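Local coordinates for type 2A phosphatase-associated protein 42 (PDB 2V0P) that binds the catalytic subunits of PP2A-type phosphatases, inhibits SIT4 and takes part in negative regulation of TOR signalling, and is represented here by its N-terminal domain, at residues Leu36-Lys41 against Gly80-Arg85; Thr47-Arg52 against Leu73-Tyr78; Ile112-Leu117 against Met206-Phe211; Ile167-Arg172 against Asp214-Ile219. One frame throughout, in Å; residues are numbered along the deposited sequence.

Contact 1 (Leu36-Lys41 against Gly80-Arg85); sequences LSTIKK and GLLISR
I39 and L82 carry this helix-helix contact, and their meeting is wholly apolar. CG1 of I39 lies 3.6 Å from CB of L82, the two side chains lying alongside each other. This happens where the backbones come close: the CA atoms of I39 and L82 are 6.7 Å apart. I39 places CG1 beside its own backbone N (chi1 -70°), and from there CD1 continues to I83, 4.1 Å from CG1 of that residue. T38 adds a methyl: its CG2 sits 4.1 Å from CD1 of L82, the two side chains crossing at about a right angle. The hydroxyl OG1 of T38 instead bonds back to L34 O in its own helix.

Within 80-85, NH1 of R85 gives a hydrogen bond of 2.8 Å to O of L81, with the acceptor close to the guanidinium plane, which folds the arginine back onto the turn that carries L81. Y15 of helix 4-19 packs on L82 and R85.

Helices 29-52 and 75-83 thus meet here through apolar side chains, in keeping with the TPR-like fold, with no directional bond to set the register; I39 and L82 supply most of the buried surface.

Contact 2 (Thr47-Arg52 against Leu73-Tyr78); sequences TAIFDR and LAVDYY
The ring of F50 reaches across from the last turn of helix 29-52, a wider pi-type turn in which R52 N bonds T47 O at 2.9 Å, and meets V75 in the first turn of helix 75-83. CG2 of V75 lies beside the CE1-CZ bond of F50, 3.4 Å from each of those two atoms, and approaches the ring obliquely. The two side chains run antiparallel as they pass. With chi1 at -63°, CG of F50 stands beside its own backbone N, which sends the ring toward 73-78. V75 turns its second methyl to the same neighbour, CG1 being 4.0 Å from CE1 of F50. That methyl also faces I49, whose CD1 approaches CG1 of V75 to 4.4 Å.

On another part of the ring the carboxylate of D76 comes in, again obliquely, with OD2 4.3 Å from CE2 of F50. Its other oxygen, OD1, forms a salt bridge with K46, and the same lysine makes a cation-pi contact with F50. F8 of helix 4-19 packs on V75, and L117 of helix 93-120 on F50.

Across the segments only side chains meet, without a hydrogen bond. The chemistry is mixed around one ring: aliphatic methyls press on it, while the lysine it shares with D76 probably offsets the negative charge nearby.

Contact 3 (Ile112-Leu117 against Met206-Phe211); sequences INFLTL and MRLHHF
F114 points its ring at the backbone of helix 199-231 and ends against F211, the tight part of this contact. CZ of F114 is 3.7 Å from CB of F211, and CE2 of F114 is 3.8 Å from the same atom. The carbonyl carbon of F211 lies at the edge of the F114 ring, in its plane, 3.8 Å from CE2. The phenylalanine side chains cross at about a right angle, but the F211 ring leads away from F114, leaving its CB to do the touching. With CG anti to the backbone N (chi1 172°), the F114 ring extends toward 206-211.

L208 fills in more loosely: its CD2 comes to the F114 edge, 4.1 Å from CE1 of F114. Partly exposed R207 and H209 take no part across the contact and find partners beyond it, R207 in a salt bridge with E184 and H209 in a hydrogen bond with D125. Y77 of helix 75-83 meets both aromatic rings, stacking on F211 and lying at about 45° to F114.

One buried phenylalanine thus makes the whole joint between these segments. With no hydrogen bond or charge pair across them, it relies on van der Waals contact round the far end of the F114 ring.

Contact 4 (Ile167-Arg172 against Asp214-Ile219); sequences IELFQR and DTINNI
L169 is the chief contributor where helix 156-186 packs on helix 199-231 in this all-helical, TPR-like fold. Its CG stands anti to the backbone N (chi1 -178°), which carries both methyls over to the neighbouring helix. Both reach I216: CD1 of L169 lies 4.2 Å from CB of I216, and CD2 meets the short branch. CD2 also touches N217.

I216, second in buried surface, presents its branch point and that short branch. CG2 of I216 is 4.0 Å from CD2 of L169, while the end of the side chain leads away from 167-172. V128 and K131 of helix 126-133 also pack on I216, and L127 of the same helix touches L169, so helix 126-133 borders this contact.

N217, partly exposed, adds the polar contact. Its amide carbon and oxygen come up to the leucine methyl, with CG of N217 3.9 Å from L169 CD2.

Within helix 199-231 a hydrogen bond runs from ND2 of N218 to OD2 of D214, 3.0 Å, meeting the oxygen from above the carboxylate plane. Y77 OH probably also bonds that oxygen. Between 167-172 and 214-219 the closest approach is a methyl against an amide oxygen: CD2 of L169 to OD1 of N217, 3.2 Å.

In the fold
From the N terminus, helix 29-52 runs into contacts 1 and 2 in turn, and both are completed by helix 75-83. Contact 2 closes the inner loop, through residues with no helix or strand, and lies nested inside the loop closed by contact 1; they are about 13 Å apart, centre to centre. The chain then passes to helix 93-120, which opens contact 3, and to helix 156-186, which opens contact 4. Contact 4 opens before contact 3 closes, and closes after it, so the two cross. L81 of contact 1 packs on N218 of contact 4, and L115 of contact 3 on T215. Y77 ties helix 75-83 to helix 199-231, which also packs on helices 93-120 and 156-186.

Contact 1 (Leu36-Lys41 against Gly80-Arg85)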
loop_
_atom_site.group_PDB
_atom_site.type_symbol
_atom_site.label_atom_id
_atom_site.label_comp_id
_atom_site.label_asym_id
_atom_site.label_seq_id
_atom_site.Cartn_x
_atom_site.Cartn_y
_atom_site.Cartn_z
ATOM N N LEU A 36 -25.319 10.156 -3.449
ATOM C CA LEU A 36 -25.515 11.350 -2.700
ATOM C C LEU A 36 -26.919 11.442 -2.111
ATOM O O LEU A 36 -27.047 11.817 -1.034
ATOM C CB LEU A 36 -25.251 12.583 -3.538
ATOM C CG LEU A 36 -25.396 13.904 -2.823
ATOM C CD1 LEU A 36 -24.525 13.982 -1.577
ATOM C CD2 LEU A 36 -25.102 15.057 -3.751
ATOM N N SER A 37 -27.937 11.108 -2.842
ATOM C CA SER A 37 -29.305 11.271 -2.282
ATOM C C SER A 37 -29.564 10.198 -1.228
ATOM O O SER A 37 -30.221 10.463 -0.242
ATOM C CB SER A 37 -30.375 11.305 -3.331
ATOM O OG SER A 37 -30.426 10.114 -4.053
ATOM N N THR A 38 -28.998 9.010 -1.433
ATOM C CA THR A 38 -29.038 7.969 -0.438
ATOM C C THR A 38 -28.396 8.382 0.864
ATOM O O THR A 38 -28.945 8.200 1.992
ATOM C CB THR A 38 -28.594 6.648 -0.978
ATOM O OG1 THR A 38 -29.350 6.365 -2.114
ATOM C CG2 THR A 38 -28.830 5.428 0.115
ATOM N N ILE A 39 -27.217 8.940 0.787
ATOM C CA ILE A 39 -26.578 9.417 1.973
ATOM C C ILE A 39 -27.399 10.493 2.653
ATOM O O ILE A 39 -27.575 10.438 3.868
ATOM C CB ILE A 39 -25.142 9.954 1.629
ATOM C CG1 ILE A 39 -24.224 8.810 1.275
ATOM C CG2 ILE A 39 -24.582 10.682 2.742
ATOM C CD1 ILE A 39 -22.917 9.436 0.572
ATOM N N LYS A 40 -27.917 11.453 1.898
ATOM C CA LYS A 40 -28.701 12.530 2.469
ATOM C C LYS A 40 -29.904 11.928 3.279
ATOM O O LYS A 40 -30.128 12.308 4.413
ATOM C CB LYS A 40 -29.138 13.541 1.398
ATOM C CG LYS A 40 -27.990 14.378 0.822
ATOM C CD LYS A 40 -28.509 15.380 -0.216
ATOM C CE LYS A 40 -27.393 16.218 -0.841
ATOM N NZ LYS A 40 -26.848 17.259 0.090
ATOM N N LYS A 41 -30.597 10.963 2.691
ATOM C CA LYS A 41 -31.686 10.220 3.329
ATOM C C LYS A 41 -31.261 9.515 4.609
ATOM O O LYS A 41 -31.989 9.526 5.601
ATOM C CB LYS A 41 -32.229 9.156 2.393
ATOM C CG LYS A 41 -33.121 9.684 1.290
ATOM C CD LYS A 41 -33.549 8.553 0.416
ATOM C CE LYS A 41 -34.387 9.053 -0.751
ATOM N NZ LYS A 41 -34.747 7.905 -1.656
ATOM N N GLY A 80 -20.772 4.683 6.628
ATOM C CA GLY A 80 -19.404 4.245 6.286
ATOM C C GLY A 80 -19.246 3.697 4.896
ATOM O O GLY A 80 -18.392 4.151 4.146
ATOM N N LEU A 81 -20.069 2.743 4.562
ATOM C CA LEU A 81 -20.065 2.089 3.302
ATOM C C LEU A 81 -20.422 3.052 2.119
ATOM O O LEU A 81 -19.799 3.014 1.044
ATOM C CB LEU A 81 -21.013 0.938 3.326
ATOM C CG LEU A 81 -20.732 -0.281 4.172
ATOM C CD1 LEU A 81 -21.890 -1.190 3.999
ATOM C CD2 LEU A 81 -19.409 -0.940 3.719
ATOM N N LEU A 82 -21.419 3.893 2.329
ATOM C CA LEU A 82 -21.846 4.779 1.256
ATOM C C LEU A 82 -20.854 5.892 1.003
ATOM O O LEU A 82 -20.555 6.148 -0.130
ATOM C CB LEU A 82 -23.230 5.388 1.579
ATOM C CG LEU A 82 -24.358 4.367 1.722
ATOM C CD1 LEU A 82 -25.484 5.054 2.487
ATOM C CD2 LEU A 82 -24.874 3.962 0.473
ATOM N N ILE A 83 -20.393 6.550 2.053
ATOM C CA ILE A 83 -19.466 7.633 1.958
ATOM C C ILE A 83 -18.129 7.198 1.302
ATOM O O ILE A 83 -17.600 7.896 0.503
ATOM C CB ILE A 83 -19.209 8.281 3.314
ATOM C CG1 ILE A 83 -20.519 8.885 3.866
ATOM C CG2 ILE A 83 -18.180 9.444 3.166
ATOM C CD1 ILE A 83 -20.400 9.444 5.117
ATOM N N SER A 84 -17.628 6.016 1.620
ATOM C CA SER A 84 -16.333 5.617 1.026
ATOM C C SER A 84 -16.393 5.552 -0.505
ATOM O O SER A 84 -15.352 5.541 -1.179
ATOM C CB SER A 84 -15.889 4.283 1.617
ATOM O OG SER A 84 -16.712 3.268 1.165
ATOM N N ARG A 85 -17.625 5.582 -1.048
ATOM C CA ARG A 85 -17.866 5.380 -2.436
ATOM C C ARG A 85 -18.060 6.715 -3.254
ATOM O O ARG A 85 -18.122 6.679 -4.447
ATOM C CB ARG A 85 -19.056 4.446 -2.637
ATOM C CG ARG A 85 -18.794 2.991 -2.534
ATOM C CD ARG A 85 -20.050 2.187 -2.241
ATOM N NE ARG A 85 -19.748 0.756 -2.279
ATOM C CZ ARG A 85 -19.179 0.076 -1.300
ATOM N NH1 ARG A 85 -18.885 0.656 -0.150
ATOM N NH2 ARG A 85 -18.899 -1.212 -1.458
#

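Contact 2 (Thr47-Arg52 against Leu73-Tyr78)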
loop_
_atom_site.group_PDB
_atom_site.type_symbol
_atom_site.label_atom_id
_atom_site.label_comp_id
_atom_site.label_asym_id
_atom_site.label_seq_id
_atom_site.Cartn_x
_atom_site.Cartn_y
_atom_site.Cartn_z
ATOM N N THR A 47 -30.733 11.396 12.251
ATOM C CA THR A 47 -31.324 12.490 13.039
ATOM C C THR A 47 -32.725 12.143 13.617
ATOM O O THR A 47 -32.994 12.311 14.807
ATOM C CB THR A 47 -31.348 13.797 12.186
ATOM O OG1 THR A 47 -29.996 14.172 11.923
ATOM C CG2 THR A 47 -32.023 14.940 12.930
ATOM N N ALA A 48 -33.584 11.634 12.756
ATOM C CA ALA A 48 -34.899 11.170 13.116
ATOM C C ALA A 48 -34.850 10.110 14.246
ATOM O O ALA A 48 -35.543 10.275 15.272
ATOM C CB ALA A 48 -35.636 10.671 11.897
ATOM N N ILE A 49 -34.078 9.055 14.062
ATOM C CA ILE A 49 -33.941 7.968 15.040
ATOM C C ILE A 49 -33.136 8.352 16.273
ATOM O O ILE A 49 -33.662 8.276 17.351
ATOM C CB ILE A 49 -33.363 6.663 14.425
ATOM C CG1 ILE A 49 -34.165 6.201 13.208
ATOM C CG2 ILE A 49 -33.281 5.548 15.466
ATOM C CD1 ILE A 49 -33.337 5.337 12.289
ATOM N N PHE A 50 -31.862 8.714 16.137
ATOM C CA PHE A 50 -31.021 9.072 17.264
ATOM C C PHE A 50 -31.379 10.420 17.957
ATOM O O PHE A 50 -31.412 10.469 19.173
ATOM C CB PHE A 50 -29.541 9.128 16.859
ATOM C CG PHE A 50 -28.963 7.817 16.384
ATOM C CD1 PHE A 50 -29.564 7.104 15.379
ATOM C CD2 PHE A 50 -27.756 7.367 16.884
ATOM C CE1 PHE A 50 -29.019 5.908 14.910
ATOM C CE2 PHE A 50 -27.188 6.192 16.416
ATOM C CZ PHE A 50 -27.823 5.455 15.446
ATOM N N ASP A 51 -31.620 11.501 17.211
ATOM C CA ASP A 51 -31.886 12.814 17.838
ATOM C C ASP A 51 -33.336 13.044 18.285
ATOM O O ASP A 51 -33.605 13.457 19.435
ATOM C CB ASP A 51 -31.462 13.965 16.908
ATOM C CG ASP A 51 -29.954 14.129 16.808
ATOM O OD1 ASP A 51 -29.212 13.213 17.226
ATOM O OD2 ASP A 51 -29.512 15.188 16.301
ATOM N N ARG A 52 -34.268 12.790 17.369
ATOM C CA ARG A 52 -35.649 13.234 17.530
ATOM C C ARG A 52 -36.574 12.235 18.228
ATOM O O ARG A 52 -37.430 12.639 19.022
ATOM C CB ARG A 52 -36.219 13.695 16.187
ATOM C CG ARG A 52 -35.415 14.841 15.568
ATOM C CD ARG A 52 -36.315 15.849 14.881
ATOM N NE ARG A 52 -35.568 16.795 14.044
ATOM C CZ ARG A 52 -35.182 16.548 12.792
ATOM N NH1 ARG A 52 -35.451 15.370 12.224
ATOM N NH2 ARG A 52 -34.514 17.474 12.109
ATOM N N LEU A 73 -28.896 0.385 14.889
ATOM C CA LEU A 73 -27.575 0.530 15.450
ATOM C C LEU A 73 -26.587 0.480 14.228
ATOM O O LEU A 73 -25.437 0.911 14.320
ATOM C CB LEU A 73 -27.305 -0.654 16.388
ATOM C CG LEU A 73 -27.976 -0.640 17.783
ATOM C CD1 LEU A 73 -27.701 -1.911 18.578
ATOM C CD2 LEU A 73 -27.568 0.583 18.606
ATOM N N ALA A 74 -27.031 -0.073 13.128
ATOM C CA ALA A 74 -26.157 -0.079 11.869
ATOM C C ALA A 74 -26.178 1.170 10.932
ATOM O O ALA A 74 -25.513 1.177 9.864
ATOM C CB ALA A 74 -26.369 -1.256 11.104
ATOM N N VAL A 75 -26.902 2.201 11.305
ATOM C CA VAL A 75 -26.959 3.392 10.481
ATOM C C VAL A 75 -25.517 3.943 10.204
ATOM O O VAL A 75 -25.203 4.183 9.119
ATOM C CB VAL A 75 -27.853 4.511 10.999
ATOM C CG1 VAL A 75 -29.262 4.016 11.344
ATOM C CG2 VAL A 75 -27.264 5.252 12.119
ATOM N N ASP A 76 -24.667 4.064 11.202
ATOM C CA ASP A 76 -23.315 4.518 10.938
ATOM C C ASP A 76 -22.503 3.552 10.067
ATOM O O ASP A 76 -21.624 4.021 9.313
ATOM C CB ASP A 76 -22.598 4.799 12.215
ATOM C CG ASP A 76 -23.224 5.917 12.986
ATOM O OD1 ASP A 76 -23.446 6.973 12.371
ATOM O OD2 ASP A 76 -23.487 5.715 14.195
ATOM N N TYR A 77 -22.765 2.227 10.163
ATOM C CA TYR A 77 -22.105 1.287 9.333
ATOM C C TYR A 77 -22.429 1.606 7.849
ATOM O O TYR A 77 -21.526 1.663 7.016
ATOM C CB TYR A 77 -22.460 -0.154 9.654
ATOM C CG TYR A 77 -21.998 -1.221 8.698
ATOM C CD1 TYR A 77 -20.617 -1.624 8.603
ATOM C CD2 TYR A 77 -22.909 -1.884 7.888
ATOM C CE1 TYR A 77 -20.242 -2.622 7.726
ATOM C CE2 TYR A 77 -22.501 -2.870 7.056
ATOM C CZ TYR A 77 -21.117 -3.217 6.995
ATOM O OH TYR A 77 -20.745 -4.174 6.173
ATOM N N TYR A 78 -23.718 1.816 7.565
ATOM C CA TYR A 78 -24.160 2.007 6.239
ATOM C C TYR A 78 -23.633 3.404 5.700
ATOM O O TYR A 78 -23.349 3.520 4.551
ATOM C CB TYR A 78 -25.702 1.863 6.174
ATOM C CG TYR A 78 -26.104 0.423 6.012
ATOM C CD1 TYR A 78 -26.607 -0.299 7.054
ATOM C CD2 TYR A 78 -25.884 -0.231 4.807
ATOM C CE1 TYR A 78 -26.945 -1.593 6.908
ATOM C CE2 TYR A 78 -26.196 -1.560 4.651
ATOM C CZ TYR A 78 -26.735 -2.229 5.715
ATOM O OH TYR A 78 -27.081 -3.545 5.581
#

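Contact 3 (Ile112-Leu117 against Met206-Phe211)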
loop_
_atom_site.group_PDB
_atom_site.type_symbol
_atom_site.label_atom_id
_atom_site.label_comp_id
_atom_site.label_asym_id
_atom_site.label_seq_id
_atom_site.Cartn_x
_atom_site.Cartn_y
_atom_site.Cartn_z
ATOM N N ILE A 112 -16.088 4.251 12.765
ATOM C CA ILE A 112 -15.693 4.307 14.167
ATOM C C ILE A 112 -16.860 4.652 15.155
ATOM O O ILE A 112 -17.004 4.057 16.217
ATOM C CB ILE A 112 -14.405 5.153 14.352
ATOM C CG1 ILE A 112 -13.249 4.481 13.540
ATOM C CG2 ILE A 112 -14.045 5.283 15.798
ATOM C CD1 ILE A 112 -11.925 5.185 13.644
ATOM N N ASN A 113 -17.692 5.595 14.739
ATOM C CA ASN A 113 -18.991 5.853 15.363
ATOM C C ASN A 113 -19.784 4.555 15.582
ATOM O O ASN A 113 -20.173 4.297 16.669
ATOM C CB ASN A 113 -19.778 6.845 14.486
ATOM C CG ASN A 113 -19.230 8.232 14.555
ATOM O OD1 ASN A 113 -18.381 8.501 15.358
ATOM N ND2 ASN A 113 -19.753 9.152 13.722
ATOM N N PHE A 114 -19.931 3.731 14.545
ATOM C CA PHE A 114 -20.621 2.479 14.586
ATOM C C PHE A 114 -20.025 1.540 15.687
ATOM O O PHE A 114 -20.741 1.079 16.463
ATOM C CB PHE A 114 -20.625 1.831 13.228
ATOM C CG PHE A 114 -21.162 0.416 13.193
ATOM C CD1 PHE A 114 -22.483 0.116 13.613
ATOM C CD2 PHE A 114 -20.378 -0.613 12.700
ATOM C CE1 PHE A 114 -22.966 -1.173 13.585
ATOM C CE2 PHE A 114 -20.905 -1.960 12.630
ATOM C CZ PHE A 114 -22.210 -2.222 13.104
ATOM N N LEU A 115 -18.709 1.323 15.717
ATOM C CA LEU A 115 -18.079 0.453 16.690
ATOM C C LEU A 115 -18.197 1.023 18.076
ATOM O O LEU A 115 -18.413 0.304 19.041
ATOM C CB LEU A 115 -16.570 0.178 16.330
ATOM C CG LEU A 115 -16.316 -0.407 14.949
ATOM C CD1 LEU A 115 -14.784 -0.564 14.669
ATOM C CD2 LEU A 115 -17.014 -1.706 14.622
ATOM N N THR A 116 -18.042 2.318 18.197
ATOM C CA THR A 116 -18.122 2.918 19.444
ATOM C C THR A 116 -19.569 2.699 20.031
ATOM O O THR A 116 -19.730 2.406 21.214
ATOM C CB THR A 116 -17.815 4.336 19.310
ATOM O OG1 THR A 116 -16.415 4.460 18.984
ATOM C CG2 THR A 116 -18.131 5.093 20.585
ATOM N N LEU A 117 -20.552 2.788 19.145
ATOM C CA LEU A 117 -21.961 2.613 19.513
ATOM C C LEU A 117 -22.171 1.190 19.980
ATOM O O LEU A 117 -22.797 1.009 21.009
ATOM C CB LEU A 117 -22.881 2.904 18.339
ATOM C CG LEU A 117 -24.405 2.771 18.575
ATOM C CD1 LEU A 117 -24.849 3.757 19.560
ATOM C CD2 LEU A 117 -25.079 3.012 17.285
HETATM N N MSE A 206 -26.773 -10.921 15.107
HETATM C CA MSE A 206 -25.714 -11.591 14.324
HETATM C C MSE A 206 -25.331 -10.714 13.139
HETATM O O MSE A 206 -24.174 -10.703 12.689
HETATM C CB MSE A 206 -26.156 -12.983 13.843
HETATM C CG MSE A 206 -25.015 -13.851 13.252
HETATM SE SE MSE A 206 -23.650 -14.217 14.611
HETATM C CE MSE A 206 -24.679 -15.360 15.822
ATOM N N ARG A 207 -26.312 -10.027 12.588
ATOM C CA ARG A 207 -26.032 -9.168 11.489
ATOM C C ARG A 207 -25.069 -8.021 11.971
ATOM O O ARG A 207 -24.026 -7.764 11.364
ATOM C CB ARG A 207 -27.339 -8.758 10.826
ATOM C CG ARG A 207 -27.225 -7.779 9.706
ATOM C CD ARG A 207 -28.563 -7.703 9.000
ATOM N NE ARG A 207 -28.830 -8.957 8.307
ATOM C CZ ARG A 207 -30.037 -9.451 8.050
ATOM N NH1 ARG A 207 -31.145 -8.816 8.438
ATOM N NH2 ARG A 207 -30.133 -10.605 7.406
ATOM N N LEU A 208 -25.360 -7.411 13.116
ATOM C CA LEU A 208 -24.463 -6.381 13.640
ATOM C C LEU A 208 -23.057 -6.979 13.862
ATOM O O LEU A 208 -22.055 -6.345 13.606
ATOM C CB LEU A 208 -25.016 -5.769 14.943
ATOM C CG LEU A 208 -26.281 -4.967 14.655
ATOM C CD1 LEU A 208 -26.865 -4.507 16.015
ATOM C CD2 LEU A 208 -26.104 -3.771 13.795
ATOM N N HIS A 209 -23.025 -8.208 14.363
ATOM C CA HIS A 209 -21.777 -8.884 14.641
ATOM C C HIS A 209 -20.925 -8.942 13.344
ATOM O O HIS A 209 -19.792 -8.622 13.405
ATOM C CB HIS A 209 -22.056 -10.281 15.204
ATOM C CG HIS A 209 -20.889 -10.883 15.915
ATOM N ND1 HIS A 209 -21.020 -11.913 16.824
ATOM C CD2 HIS A 209 -19.578 -10.557 15.897
ATOM C CE1 HIS A 209 -19.824 -12.230 17.287
ATOM N NE2 HIS A 209 -18.940 -11.416 16.748
ATOM N N HIS A 210 -21.530 -9.279 12.214
ATOM C CA HIS A 210 -20.854 -9.514 10.969
ATOM C C HIS A 210 -20.387 -8.139 10.520
ATOM O O HIS A 210 -19.253 -7.994 10.156
ATOM C CB HIS A 210 -21.789 -10.176 9.974
ATOM C CG HIS A 210 -21.359 -10.063 8.563
ATOM N ND1 HIS A 210 -22.068 -9.342 7.626
ATOM C CD2 HIS A 210 -20.263 -10.529 7.925
ATOM C CE1 HIS A 210 -21.429 -9.376 6.469
ATOM N NE2 HIS A 210 -20.332 -10.093 6.626
ATOM N N PHE A 211 -21.275 -7.137 10.652
ATOM C CA PHE A 211 -20.910 -5.753 10.348
ATOM C C PHE A 211 -19.663 -5.218 11.074
ATOM O O PHE A 211 -18.813 -4.562 10.450
ATOM C CB PHE A 211 -22.112 -4.836 10.512
ATOM C CG PHE A 211 -23.238 -5.152 9.609
ATOM C CD1 PHE A 211 -23.085 -5.931 8.510
ATOM C CD2 PHE A 211 -24.507 -4.557 9.852
ATOM C CE1 PHE A 211 -24.175 -6.183 7.631
ATOM C CE2 PHE A 211 -25.567 -4.786 9.017
ATOM C CZ PHE A 211 -25.427 -5.602 7.907
#

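Contact 4 (Ile167-Arg172 against Asp214-Ile219)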
loop_
_atom_site.group_PDB
_atom_site.type_symbol
_atom_site.label_atom_id
_atom_site.label_comp_id
_atom_site.label_asym_id
_atom_site.label_seq_id
_atom_site.Cartn_x
_atom_site.Cartn_y
_atom_site.Cartn_z
ATOM N N ILE A 167 -5.177 -13.490 9.920
ATOM C CA ILE A 167 -5.767 -14.813 9.847
ATOM C C ILE A 167 -6.867 -14.932 10.928
ATOM O O ILE A 167 -7.909 -15.443 10.653
ATOM C CB ILE A 167 -4.743 -15.915 10.032
ATOM C CG1 ILE A 167 -3.946 -16.142 8.729
ATOM C CG2 ILE A 167 -5.427 -17.219 10.438
ATOM C CD1 ILE A 167 -2.828 -17.127 8.834
ATOM N N GLU A 168 -6.617 -14.390 12.111
ATOM C CA GLU A 168 -7.599 -14.385 13.207
ATOM C C GLU A 168 -8.841 -13.563 12.916
ATOM O O GLU A 168 -9.939 -14.005 13.230
ATOM C CB GLU A 168 -6.972 -13.942 14.513
ATOM C CG GLU A 168 -5.994 -14.914 15.044
ATOM C CD GLU A 168 -5.208 -14.397 16.244
ATOM O OE1 GLU A 168 -5.235 -13.168 16.515
ATOM O OE2 GLU A 168 -4.582 -15.234 16.921
ATOM N N LEU A 169 -8.655 -12.375 12.324
ATOM C CA LEU A 169 -9.741 -11.587 11.734
ATOM C C LEU A 169 -10.515 -12.371 10.702
ATOM O O LEU A 169 -11.760 -12.481 10.781
ATOM C CB LEU A 169 -9.257 -10.272 11.119
ATOM C CG LEU A 169 -10.477 -9.472 10.572
ATOM C CD1 LEU A 169 -11.250 -8.853 11.696
ATOM C CD2 LEU A 169 -10.008 -8.451 9.582
ATOM N N PHE A 170 -9.789 -12.987 9.793
ATOM C CA PHE A 170 -10.385 -13.667 8.677
ATOM C C PHE A 170 -11.234 -14.840 9.180
ATOM O O PHE A 170 -12.416 -14.941 8.842
ATOM C CB PHE A 170 -9.298 -14.076 7.654
ATOM C CG PHE A 170 -9.812 -14.861 6.489
ATOM C CD1 PHE A 170 -9.971 -14.273 5.256
ATOM C CD2 PHE A 170 -10.139 -16.190 6.628
ATOM C CE1 PHE A 170 -10.444 -14.999 4.186
ATOM C CE2 PHE A 170 -10.628 -16.914 5.561
ATOM C CZ PHE A 170 -10.774 -16.298 4.337
ATOM N N GLN A 171 -10.645 -15.691 10.009
ATOM C CA GLN A 171 -11.377 -16.816 10.561
ATOM C C GLN A 171 -12.632 -16.354 11.320
ATOM O O GLN A 171 -13.682 -16.931 11.133
ATOM C CB GLN A 171 -10.486 -17.694 11.434
ATOM C CG GLN A 171 -9.454 -18.507 10.631
ATOM C CD GLN A 171 -10.089 -19.507 9.669
ATOM O OE1 GLN A 171 -10.826 -20.407 10.081
ATOM N NE2 GLN A 171 -9.788 -19.360 8.384
ATOM N N ARG A 172 -12.503 -15.325 12.143
ATOM C CA ARG A 172 -13.617 -14.870 12.957
ATOM C C ARG A 172 -14.749 -14.345 12.056
ATOM O O ARG A 172 -15.914 -14.671 12.253
ATOM C CB ARG A 172 -13.181 -13.803 13.959
ATOM C CG ARG A 172 -14.298 -13.309 14.897
ATOM C CD ARG A 172 -14.864 -14.457 15.772
ATOM N NE ARG A 172 -15.700 -13.984 16.875
ATOM C CZ ARG A 172 -16.550 -14.746 17.556
ATOM N NH1 ARG A 172 -16.670 -16.052 17.292
ATOM N NH2 ARG A 172 -17.266 -14.220 18.540
ATOM N N ASP A 214 -16.662 -6.882 9.363
ATOM C CA ASP A 214 -16.522 -6.284 8.062
ATOM C C ASP A 214 -15.885 -4.925 8.177
ATOM O O ASP A 214 -15.014 -4.621 7.417
ATOM C CB ASP A 214 -17.905 -6.110 7.375
ATOM C CG ASP A 214 -17.780 -5.696 5.885
ATOM O OD1 ASP A 214 -17.022 -6.380 5.146
ATOM O OD2 ASP A 214 -18.433 -4.714 5.460
ATOM N N THR A 215 -16.311 -4.132 9.150
ATOM C CA THR A 215 -15.826 -2.765 9.434
ATOM C C THR A 215 -14.311 -2.699 9.563
ATOM O O THR A 215 -13.684 -1.804 9.024
ATOM C CB THR A 215 -16.550 -2.170 10.697
ATOM O OG1 THR A 215 -17.899 -1.996 10.350
ATOM C CG2 THR A 215 -16.022 -0.816 11.147
ATOM N N ILE A 216 -13.714 -3.651 10.266
ATOM C CA ILE A 216 -12.284 -3.609 10.408
ATOM C C ILE A 216 -11.622 -3.631 9.003
ATOM O O ILE A 216 -10.750 -2.866 8.784
ATOM C CB ILE A 216 -11.732 -4.715 11.342
ATOM C CG1 ILE A 216 -12.198 -4.508 12.796
ATOM C CG2 ILE A 216 -10.197 -4.804 11.232
ATOM C CD1 ILE A 216 -11.913 -3.203 13.422
ATOM N N ASN A 217 -12.095 -4.461 8.099
ATOM C CA ASN A 217 -11.611 -4.515 6.732
ATOM C C ASN A 217 -11.792 -3.228 5.970
ATOM O O ASN A 217 -10.965 -2.850 5.176
ATOM C CB ASN A 217 -12.252 -5.627 5.945
ATOM C CG ASN A 217 -11.719 -7.005 6.359
ATOM O OD1 ASN A 217 -10.569 -7.150 6.749
ATOM N ND2 ASN A 217 -12.553 -7.991 6.261
ATOM N N ASN A 218 -12.916 -2.575 6.202
ATOM C CA ASN A 218 -13.163 -1.355 5.529
ATOM C C ASN A 218 -12.329 -0.241 6.101
ATOM O O ASN A 218 -11.882 0.641 5.340
ATOM C CB ASN A 218 -14.674 -1.028 5.570
ATOM C CG ASN A 218 -15.511 -2.116 5.024
ATOM O OD1 ASN A 218 -15.136 -2.793 4.149
ATOM N ND2 ASN A 218 -16.674 -2.336 5.634
ATOM N N ILE A 219 -12.144 -0.229 7.426
ATOM C CA ILE A 219 -11.369 0.800 8.025
ATOM C C ILE A 219 -9.889 0.619 7.457
ATOM O O ILE A 219 -9.295 1.557 7.143
ATOM C CB ILE A 219 -11.356 0.788 9.524
ATOM C CG1 ILE A 219 -12.715 1.366 10.069
ATOM C CG2 ILE A 219 -10.244 1.687 10.079
ATOM C CD1 ILE A 219 -12.929 1.161 11.501
#